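Local coordinates for UPF0237 protein SP_0238 (Streptococcus pneumoniae, PDB 1ZPV) that is of unknown function but forms a homodimer and carries an ACT domain, a fold that often serves as a small-molecule-sensing regulatory module in other proteins, at residues I8-K13 / F45-V50. Residues are numbered along the deposited sequence; the frame is centred on the assembly and turned at random.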
# COMPACT_ATOMS: atom_id res chain seq x y z
N ILE C 8 -8.71 -11.45 -1.17
CA ILE C 8 -7.92 -11.87 -2.31
C ILE C 8 -7.16 -10.66 -2.82
O ILE C 8 -7.71 -9.56 -2.99
CB ILE C 8 -8.80 -12.43 -3.45
CG1 ILE C 8 -9.59 -13.66 -2.98
CG2 ILE C 8 -7.97 -12.67 -4.77
CD1 ILE C 8 -10.54 -14.31 -4.11
N THR C 9 -5.88 -10.86 -3.09
CA THR C 9 -5.10 -9.75 -3.59
C THR C 9 -4.39 -10.20 -4.85
O THR C 9 -3.96 -11.37 -4.98
CB THR C 9 -4.12 -9.20 -2.52
OG1 THR C 9 -3.28 -10.24 -2.08
CG2 THR C 9 -4.88 -8.72 -1.29
N VAL C 10 -4.31 -9.29 -5.80
CA VAL C 10 -3.77 -9.59 -7.11
C VAL C 10 -2.77 -8.52 -7.53
O VAL C 10 -3.03 -7.31 -7.35
CB VAL C 10 -4.93 -9.63 -8.19
CG1 VAL C 10 -4.35 -9.90 -9.57
CG2 VAL C 10 -6.03 -10.64 -7.80
N VAL C 11 -1.63 -8.96 -8.08
CA VAL C 11 -0.57 -8.09 -8.57
C VAL C 11 -0.08 -8.64 -9.90
O VAL C 11 0.22 -9.85 -10.02
CB VAL C 11 0.69 -8.04 -7.64
CG1 VAL C 11 1.74 -7.01 -8.21
CG2 VAL C 11 0.31 -7.70 -6.24
N GLY C 12 0.00 -7.75 -10.88
CA GLY C 12 0.62 -8.08 -12.15
C GLY C 12 1.09 -6.83 -12.86
O GLY C 12 0.89 -5.72 -12.37
N LYS C 13 1.66 -7.01 -14.05
CA LYS C 13 2.21 -5.88 -14.82
C LYS C 13 1.14 -5.13 -15.62
O LYS C 13 1.23 -3.91 -15.80
CB LYS C 13 3.28 -6.38 -15.81
CG LYS C 13 4.61 -6.74 -15.21
CD LYS C 13 5.13 -5.75 -14.18
CE LYS C 13 5.64 -4.45 -14.77
NZ LYS C 13 6.79 -4.67 -15.67
N PHE C 45 -0.58 -3.40 -12.03
CA PHE C 45 -2.01 -3.37 -11.87
C PHE C 45 -2.32 -4.21 -10.66
O PHE C 45 -1.79 -5.31 -10.51
CB PHE C 45 -2.74 -3.96 -13.10
CG PHE C 45 -4.22 -4.00 -12.91
CD1 PHE C 45 -4.96 -2.81 -12.84
CD2 PHE C 45 -4.90 -5.22 -12.76
CE1 PHE C 45 -6.33 -2.83 -12.64
CE2 PHE C 45 -6.33 -5.24 -12.55
CZ PHE C 45 -7.01 -4.06 -12.49
N THR C 46 -3.15 -3.69 -9.76
CA THR C 46 -3.47 -4.40 -8.55
C THR C 46 -4.98 -4.42 -8.31
O THR C 46 -5.70 -3.52 -8.72
CB THR C 46 -2.80 -3.75 -7.33
OG1 THR C 46 -3.50 -2.55 -7.00
CG2 THR C 46 -1.31 -3.43 -7.61
N MSE C 47 -5.47 -5.50 -7.71
CA MSE C 47 -6.88 -5.45 -7.28
C MSE C 47 -6.97 -6.18 -5.98
O MSE C 47 -6.09 -6.97 -5.64
CB MSE C 47 -7.85 -6.01 -8.34
CG MSE C 47 -7.56 -7.36 -8.80
SE MSE C 47 -8.70 -7.94 -10.28
CE MSE C 47 -10.12 -8.34 -9.40
N MSE C 48 -8.03 -5.89 -5.25
CA MSE C 48 -8.29 -6.60 -4.02
C MSE C 48 -9.78 -6.86 -3.94
O MSE C 48 -10.58 -6.03 -4.42
CB MSE C 48 -7.76 -5.81 -2.85
CG MSE C 48 -6.22 -5.81 -2.80
SE MSE C 48 -5.49 -5.05 -1.19
CE MSE C 48 -3.82 -5.84 -1.13
N ALA C 49 -10.14 -8.02 -3.40
CA ALA C 49 -11.55 -8.40 -3.29
C ALA C 49 -11.77 -9.14 -1.98
O ALA C 49 -10.93 -9.91 -1.53
CB ALA C 49 -12.00 -9.28 -4.46
N VAL C 50 -12.92 -8.87 -1.40
CA VAL C 50 -13.35 -9.59 -0.21
C VAL C 50 -14.46 -10.48 -0.72
O VAL C 50 -15.41 -10.00 -1.34
CB VAL C 50 -13.85 -8.66 0.93
CG1 VAL C 50 -14.63 -9.46 2.03
CG2 VAL C 50 -12.68 -7.91 1.57
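V10 and the selenomethionine M47 lie side by side on the helix-facing surface of the sheet, V10 CB reaching M47 CG at 3.5 Å. M47 puts CG between its own backbone N and carbonyl carbon (chi1 55°), which lays the methylene against V10; the chain then bends at chi3. Beneath them the backbones of 8-12 and 45-50 run antiparallel, and the hydrogen-bonded pairs I8–A49, V10–M47 and G12–F45 each close a two-bond ring. The bond from I8 N to A49 O is short, 2.7 Å, and almost straight at 177°, whereas M47 N meets V10 O at 3.1 Å, tilted out of the carbonyl plane. V10 O also receives a CA-H...O contact from T46 CA at 3.2 Å. I8, V10, F45 and M47 share one face; F45 and M47 pack on I18 of helix 18-28. T9, V11, T46 and M48, also selenomethionine, occupy the other, where V11 and M48 meet the second subunit. Strands 4-12 and 44-53 are the central pair of the ACT-domain sheet, ordered 32-41, 44-53, 4-12, 75-81. With main-chain polar groups paired inside the sheet, its two faces can differ: one meets helix 18-28, the other lies partly against the second subunit.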